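Luciferase-like enzymeAMP-CoA-ligase (PDB 4W8O) probably activates carboxylic acids as adenylates with ATP, as an AMP-binding CoA ligase related to the beetle luciferases. Local coordinates at residues G252-T255 against L256-I259; P271-T274 against Y275-T278; D304-K307 against K308-L312. All blocks are in the same frame, centred on the assembly; numbering follows the deposited sequence.

Contacts 1, 2 and 3 are each local, lying within a single stretch of chain, and they sit well away from the centre of the chain on helices 252-262, 274-278 and 303-312. Contact 1 is mostly buried, and its turns carry regular backbone bonds; polar chains occupy one side of it and aliphatic ones another. Contacts 2 and 3 are only partly buried, and in both a threonine hydroxyl bonds a backbone carbonyl. The turns of contact 2 are tighter, whereas contact 3 has regular i to i+4 bonds, a water bridge and charged chains. Leu277 of contact 2 packs on Thr255 of contact 1, and Thr274 and Thr278 probably bond to Gln305 of contact 3.

Contact 1: G252-T255 against L256-I259; sequences GEKT and LQMI
A chi1 of -162°, which puts CG anti to the backbone N, and a bend at the second torsion let Glu253 lay CG against Gln257 NE2 at 3.4 Å, one helical turn further on. The glutamine sets its own CG beside its N and then runs out extended, and the carboxylate and amide planes stand 53° apart. The two polar ends are not bonded to each other; both go to the hydroxyl of Tyr286, and the carboxylate also makes a salt bridge with Arg285. Tyr286 thus ties the two chains together where direct pairing is missing, and the shared partner probably limits how far either could turn.

Backbone bonds of the usual i to i+4 kind run from Leu256 N to Gly252 O (3.1 Å), Gln257 N to Glu253 O, Met258 N to Lys254 O and Ile259 N to Thr255 O (3.0 Å). Side-chain carbons lean over the same carbonyl oxygens: Leu256 CG lies 3.5 Å from Gly252 O, Met258 CG 3.4 Å from Lys254 O, and Ile259 CG1 3.4 Å from Thr255 O. Thr255 turns its hydroxyl back along the chain to the carbonyl of Glu251, which gives this buried polar group a partner, and its methyl CG2 approaches Ile259 CD1 more loosely, at 4.3 Å.

Helix 252-262 is the crossover between parallel strands 243-246 and 266-268, which flank strand 218-221 in the mixed sheet. Its buried side chains touch surrounding loops: Thr255 on Phe222, Met258 on Ala247, Ile259 on Leu264 and Leu256 on Val280. Leu277 of the short helix 274-278 packs against Thr255 and Leu256.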
loop_
_atom_site.group_PDB
_atom_site.type_symbol
_atom_site.label_atom_id
_atom_site.label_comp_id
_atom_site.label_asym_id
_atom_site.label_seq_id
_atom_site.Cartn_x
_atom_site.Cartn_y
_atom_site.Cartn_z
ATOM N N GLY A 252 -16.974 -7.372 -12.699
ATOM C CA GLY A 252 -17.488 -6.150 -13.306
ATOM C C GLY A 252 -18.802 -5.683 -12.715
ATOM O O GLY A 252 -18.915 -4.561 -12.226
ATOM N N GLU A 253 -19.788 -6.564 -12.757
ATOM C CA GLU A 253 -21.138 -6.268 -12.304
ATOM C C GLU A 253 -21.173 -5.882 -10.825
ATOM O O GLU A 253 -21.751 -4.859 -10.449
ATOM C CB GLU A 253 -22.019 -7.494 -12.517
ATOM C CG GLU A 253 -23.501 -7.193 -12.492
ATOM C CD GLU A 253 -24.045 -6.808 -13.852
ATOM O OE1 GLU A 253 -24.977 -5.980 -13.899
ATOM O OE2 GLU A 253 -23.552 -7.338 -14.874
ATOM N N LYS A 254 -20.551 -6.714 -9.993
ATOM C CA LYS A 254 -20.564 -6.490 -8.549
ATOM C C LYS A 254 -19.835 -5.198 -8.185
ATOM O O LYS A 254 -20.224 -4.523 -7.244
ATOM C CB LYS A 254 -19.973 -7.688 -7.796
ATOM C CG LYS A 254 -20.681 -8.999 -8.112
ATOM C CD LYS A 254 -20.937 -9.863 -6.883
ATOM C CE LYS A 254 -22.009 -10.910 -7.169
ATOM N NZ LYS A 254 -22.534 -11.542 -5.925
ATOM N N THR A 255 -18.799 -4.852 -8.941
ATOM C CA THR A 255 -18.069 -3.616 -8.695
ATOM C C THR A 255 -18.966 -2.405 -8.973
ATOM O O THR A 255 -18.994 -1.465 -8.188
ATOM C CB THR A 255 -16.784 -3.526 -9.542
ATOM O OG1 THR A 255 -15.909 -4.610 -9.219
ATOM C CG2 THR A 255 -16.057 -2.217 -9.286
ATOM N N LEU A 256 -19.713 -2.436 -10.076
ATOM C CA LEU A 256 -20.644 -1.346 -10.378
ATOM C C LEU A 256 -21.746 -1.255 -9.325
ATOM O O LEU A 256 -22.124 -0.159 -8.914
ATOM C CB LEU A 256 -21.238 -1.492 -11.780
ATOM C CG LEU A 256 -20.250 -1.423 -12.953
ATOM C CD1 LEU A 256 -21.008 -1.357 -14.272
ATOM C CD2 LEU A 256 -19.304 -0.237 -12.832
ATOM N N GLN A 257 -22.243 -2.404 -8.877
ATOM C CA GLN A 257 -23.220 -2.441 -7.782
ATOM C C GLN A 257 -22.673 -1.797 -6.504
ATOM O O GLN A 257 -23.386 -1.043 -5.830
ATOM C CB GLN A 257 -23.649 -3.878 -7.486
ATOM C CG GLN A 257 -24.549 -4.485 -8.550
ATOM C CD GLN A 257 -24.595 -6.004 -8.496
ATOM O OE1 GLN A 257 -24.199 -6.625 -7.508
ATOM N NE2 GLN A 257 -25.084 -6.609 -9.564
ATOM N N MET A 258 -21.420 -2.097 -6.168
ATOM C CA MET A 258 -20.802 -1.526 -4.964
ATOM C C MET A 258 -20.637 -0.012 -5.079
ATOM O O MET A 258 -20.869 0.705 -4.111
ATOM C CB MET A 258 -19.454 -2.193 -4.651
ATOM C CG MET A 258 -19.569 -3.582 -4.046
ATOM S SD MET A 258 -17.964 -4.331 -3.664
ATOM C CE MET A 258 -18.419 -6.070 -3.632
ATOM N N ILE A 259 -20.252 0.471 -6.260
ATOM C CA ILE A 259 -20.156 1.920 -6.508
ATOM C C ILE A 259 -21.497 2.601 -6.255
ATOM O O ILE A 259 -21.558 3.665 -5.628
ATOM C CB ILE A 259 -19.671 2.241 -7.938
ATOM C CG1 ILE A 259 -18.197 1.853 -8.086
ATOM C CG2 ILE A 259 -19.847 3.723 -8.251
ATOM C CD1 ILE A 259 -17.716 1.790 -9.516
#

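Contact 2: P271-T274 against Y275-T278; sequences PIYT and YQLT
The chain that leaves strand 266-268 turns into the short helix 274-278 here, and Thr274 stands where the two segments join. Tight i to i+3 bonds mark the entry: Gln276 N donates to Tyr273 O at 3.1 Å, and Leu277 N to Thr274 O at 3.0 Å. In both, the donor lies well above the carbonyl plane, and the second is clearly bent, with an N-H...O angle of 130°. Thr274 O accepts in addition from Thr278 N, at 3.2 Å and in the carbonyl plane, so one oxygen takes both an i+3 and an i+4 bond.

Thr274 places OG1 between its own N and carbonyl carbon (chi1 63°), and from there the hydroxyl donates to Pro271 O at a short 2.5 Å, in the carbonyl plane. That carbonyl also receives Thr274 N, so a single threonine holds it with two bonds. The ring of Tyr275 presents its edge to Ile272 O, with CD1 3.5 Å away. Leu277 CB lies 3.3 Å from Thr274 O, while Gln276 runs alongside Tyr273, its CB resting on that residue's carbonyl.

Beyond the segments, Gln305 NE2 bonds to both Thr274 OG1 and Thr278 OG1. With an alanine at Thr274 the hydroxyl is gone, Pro271 O keeps the backbone donor, and the Gln305 amide, without its second threonine, would probably be freer to turn. Because its proton goes to Pro271 O, the Thr274 hydroxyl can offer a lone pair to that amide, and a buried polar group thereby probably serves as both donor and acceptor.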
loop_
_atom_site.group_PDB
_atom_site.type_symbol
_atom_site.label_atom_id
_atom_site.label_comp_id
_atom_site.label_asym_id
_atom_site.label_seq_id
_atom_site.Cartn_x
_atom_site.Cartn_y
_atom_site.Cartn_z
ATOM N N PRO A 271 -4.811 -2.412 -14.500
ATOM C CA PRO A 271 -5.476 -2.184 -15.785
ATOM C C PRO A 271 -6.264 -3.372 -16.320
ATOM O O PRO A 271 -7.370 -3.197 -16.823
ATOM C CB PRO A 271 -4.311 -1.871 -16.732
ATOM C CG PRO A 271 -3.270 -1.281 -15.853
ATOM C CD PRO A 271 -3.394 -2.006 -14.544
ATOM N N ILE A 272 -5.696 -4.569 -16.211
ATOM C CA ILE A 272 -6.285 -5.741 -16.855
ATOM C C ILE A 272 -7.695 -6.080 -16.348
ATOM O O ILE A 272 -8.532 -6.522 -17.128
ATOM C CB ILE A 272 -5.359 -6.968 -16.765
ATOM C CG1 ILE A 272 -5.844 -8.049 -17.741
ATOM C CG2 ILE A 272 -5.264 -7.479 -15.329
ATOM C CD1 ILE A 272 -4.833 -9.141 -17.989
ATOM N N TYR A 273 -7.967 -5.830 -15.068
ATOM C CA TYR A 273 -9.307 -6.040 -14.513
ATOM C C TYR A 273 -10.335 -4.987 -14.959
ATOM O O TYR A 273 -11.539 -5.229 -14.845
ATOM C CB TYR A 273 -9.267 -6.099 -12.981
ATOM C CG TYR A 273 -8.474 -7.269 -12.437
ATOM C CD1 TYR A 273 -9.006 -8.551 -12.424
ATOM C CD2 TYR A 273 -7.186 -7.085 -11.930
ATOM C CE1 TYR A 273 -8.284 -9.622 -11.926
ATOM C CE2 TYR A 273 -6.454 -8.147 -11.433
ATOM C CZ TYR A 273 -7.009 -9.410 -11.435
ATOM O OH TYR A 273 -6.280 -10.454 -10.943
ATOM N N THR A 274 -9.889 -3.840 -15.471
ATOM C CA THR A 274 -10.836 -2.808 -15.931
ATOM C C THR A 274 -11.655 -3.255 -17.132
ATOM O O THR A 274 -12.727 -2.719 -17.374
ATOM C CB THR A 274 -10.162 -1.477 -16.312
ATOM O OG1 THR A 274 -9.271 -1.678 -17.413
ATOM C CG2 THR A 274 -9.422 -0.887 -15.133
ATOM N N TYR A 275 -11.137 -4.229 -17.878
ATOM C CA TYR A 275 -11.857 -4.810 -19.006
ATOM C C TYR A 275 -13.137 -5.514 -18.565
ATOM O O TYR A 275 -14.075 -5.622 -19.354
ATOM C CB TYR A 275 -10.950 -5.747 -19.815
ATOM C CG TYR A 275 -9.932 -4.991 -20.645
ATOM C CD1 TYR A 275 -8.692 -4.647 -20.122
ATOM C CD2 TYR A 275 -10.225 -4.595 -21.946
ATOM C CE1 TYR A 275 -7.772 -3.935 -20.873
ATOM C CE2 TYR A 275 -9.312 -3.883 -22.701
ATOM C CZ TYR A 275 -8.088 -3.557 -22.162
ATOM O OH TYR A 275 -7.183 -2.852 -22.923
ATOM N N GLN A 276 -13.188 -5.969 -17.315
ATOM C CA GLN A 276 -14.427 -6.502 -16.750
ATOM C C GLN A 276 -15.479 -5.412 -16.514
ATOM O O GLN A 276 -16.678 -5.688 -16.574
ATOM C CB GLN A 276 -14.158 -7.257 -15.453
ATOM C CG GLN A 276 -13.355 -8.529 -15.653
ATOM C CD GLN A 276 -13.356 -9.427 -14.425
ATOM O OE1 GLN A 276 -14.375 -9.580 -13.754
ATOM N NE2 GLN A 276 -12.210 -10.033 -14.134
ATOM N N LEU A 277 -15.034 -4.182 -16.255
ATOM C CA LEU A 277 -15.952 -3.053 -16.065
ATOM C C LEU A 277 -16.575 -2.615 -17.387
ATOM O O LEU A 277 -17.778 -2.438 -17.475
ATOM C CB LEU A 277 -15.238 -1.854 -15.435
ATOM C CG LEU A 277 -14.576 -2.096 -14.082
ATOM C CD1 LEU A 277 -13.734 -0.900 -13.682
ATOM C CD2 LEU A 277 -15.630 -2.406 -13.032
ATOM N N THR A 278 -15.738 -2.444 -18.405
ATOM C CA THR A 278 -16.181 -1.966 -19.710
ATOM C C THR A 278 -17.006 -2.995 -20.497
ATOM O O THR A 278 -17.675 -2.638 -21.445
ATOM C CB THR A 278 -14.987 -1.514 -20.562
ATOM O OG1 THR A 278 -13.985 -2.532 -20.550
ATOM C CG2 THR A 278 -14.393 -0.208 -20.010
#

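Contact 3: D304-K307 against K308-L312; sequences DQYK and KLTQL
Hydrogen bonding across 304-307 and 308-312 centres on Lys307 O, which accepts from Gln311 N at 3.1 Å and from Thr310 OG1 at 2.6 Å. With chi1 at 57° the Thr310 hydroxyl folds back over the helix toward this oxygen, returning its proton to the preceding turn. The other turns are closed by bonds from Lys308 N to Asp304 O, Leu309 N to Gln305 O and Thr310 N to Tyr306 O.

A water bridges two side chains, donating to Gln305 OE1 at 2.9 Å and accepting from Lys308 NZ at 3.2 Å. NE2 of the same amide bonds to the Thr278 and Thr274 hydroxyls. Lys308 NZ is also 4.8 Å from Asp304 OD2, too far for a contact but near enough that the opposite charges may attract.

Apolar contact is slight: Thr310 CG2 meets Tyr306 CE1 obliquely at 3.9 Å. Leu309 CG packs over a carbonyl oxygen, 3.4 Å from Gln305 O.

Helix 303-312 links parallel strands 293-297 and 317-324 in a beta-alpha-beta unit. Leu309 and Thr310 rest on Val318, whose carbonyl bonds to the Tyr306 hydroxyl, while Gln305, Leu309 and Leu312 face helix 274-278.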
loop_
_atom_site.group_PDB
_atom_site.type_symbol
_atom_site.label_atom_id
_atom_site.label_comp_id
_atom_site.label_asym_id
_atom_site.label_seq_id
_atom_site.Cartn_x
_atom_site.Cartn_y
_atom_site.Cartn_z
ATOM N N ASP A 304 -7.571 3.191 -26.166
ATOM C CA ASP A 304 -8.984 2.846 -26.356
ATOM C C ASP A 304 -9.642 2.419 -25.053
ATOM O O ASP A 304 -10.774 2.802 -24.781
ATOM C CB ASP A 304 -9.176 1.771 -27.436
ATOM C CG ASP A 304 -9.343 2.369 -28.816
ATOM O OD1 ASP A 304 -8.858 3.502 -29.029
ATOM O OD2 ASP A 304 -9.956 1.722 -29.691
ATOM N N GLN A 305 -8.938 1.634 -24.251
ATOM C CA GLN A 305 -9.483 1.213 -22.967
ATOM C C GLN A 305 -9.610 2.405 -22.030
ATOM O O GLN A 305 -10.613 2.555 -21.326
ATOM C CB GLN A 305 -8.605 0.128 -22.331
ATOM C CG GLN A 305 -9.144 -0.435 -21.023
ATOM C CD GLN A 305 -10.520 -1.048 -21.157
ATOM O OE1 GLN A 305 -11.042 -1.194 -22.257
ATOM N NE2 GLN A 305 -11.117 -1.409 -20.032
ATOM N N TYR A 306 -8.578 3.242 -22.022
ATOM C CA TYR A 306 -8.590 4.473 -21.243
ATOM C C TYR A 306 -9.830 5.299 -21.594
ATOM O O TYR A 306 -10.586 5.702 -20.710
ATOM C CB TYR A 306 -7.303 5.279 -21.477
ATOM C CG TYR A 306 -7.239 6.510 -20.616
ATOM C CD1 TYR A 306 -7.828 7.699 -21.028
ATOM C CD2 TYR A 306 -6.633 6.473 -19.364
ATOM C CE1 TYR A 306 -7.798 8.826 -20.231
ATOM C CE2 TYR A 306 -6.596 7.600 -18.556
ATOM C CZ TYR A 306 -7.181 8.772 -18.995
ATOM O OH TYR A 306 -7.152 9.890 -18.196
ATOM N N LYS A 307 -10.052 5.519 -22.887
ATOM C CA LYS A 307 -11.222 6.263 -23.350
ATOM C C LYS A 307 -12.532 5.607 -22.931
ATOM O O LYS A 307 -13.434 6.285 -22.441
ATOM C CB LYS A 307 -11.210 6.411 -24.871
ATOM C CG LYS A 307 -10.279 7.494 -25.380
ATOM C CD LYS A 307 -10.577 7.830 -26.836
ATOM C CE LYS A 307 -9.742 9.004 -27.318
ATOM N NZ LYS A 307 -8.289 8.678 -27.325
ATOM N N LYS A 308 -12.637 4.294 -23.135
ATOM C CA LYS A 308 -13.842 3.556 -22.761
ATOM C C LYS A 308 -14.157 3.737 -21.281
ATOM O O LYS A 308 -15.323 3.868 -20.906
ATOM C CB LYS A 308 -13.717 2.060 -23.096
ATOM C CG LYS A 308 -13.893 1.723 -24.572
ATOM C CD LYS A 308 -14.050 0.222 -24.778
ATOM C CE LYS A 308 -14.223 -0.149 -26.247
ATOM N NZ LYS A 308 -12.989 -0.712 -26.870
ATOM N N LEU A 309 -13.119 3.758 -20.447
ATOM C CA LEU A 309 -13.301 3.961 -19.012
ATOM C C LEU A 309 -13.844 5.351 -18.672
ATOM O O LEU A 309 -14.682 5.477 -17.778
ATOM C CB LEU A 309 -11.999 3.688 -18.248
ATOM C CG LEU A 309 -11.622 2.211 -18.132
ATOM C CD1 LEU A 309 -10.177 2.048 -17.672
ATOM C CD2 LEU A 309 -12.573 1.474 -17.195
ATOM N N THR A 310 -13.383 6.384 -19.373
ATOM C CA THR A 310 -13.884 7.743 -19.126
ATOM C C THR A 310 -15.345 7.862 -19.561
ATOM O O THR A 310 -16.110 8.618 -18.967
ATOM C CB THR A 310 -13.058 8.823 -19.854
ATOM O OG1 THR A 310 -13.050 8.555 -21.258
ATOM C CG2 THR A 310 -11.639 8.854 -19.343
ATOM N N GLN A 311 -15.725 7.111 -20.593
ATOM C CA GLN A 311 -17.119 7.063 -21.037
ATOM C C GLN A 311 -17.996 6.331 -20.024
ATOM O O GLN A 311 -19.107 6.768 -19.727
ATOM C CB GLN A 311 -17.234 6.392 -22.401
ATOM C CG GLN A 311 -16.536 7.140 -23.524
ATOM C CD GLN A 311 -16.599 6.384 -24.834
ATOM O OE1 GLN A 311 -15.688 5.622 -25.177
ATOM N NE2 GLN A 311 -17.691 6.565 -25.562
ATOM N N LEU A 312 -17.493 5.224 -19.487
ATOM C CA LEU A 312 -18.226 4.468 -18.480
ATOM C C LEU A 312 -18.472 5.318 -17.223
ATOM O O LEU A 312 -19.546 5.252 -16.612
ATOM C CB LEU A 312 -17.457 3.197 -18.116
ATOM C CG LEU A 312 -18.061 2.295 -17.038
ATOM C CD1 LEU A 312 -19.504 1.940 -17.376
ATOM C CD2 LEU A 312 -17.224 1.034 -16.867
HETATM O O HOH W 1 -10.463 -1.618 -25.046
#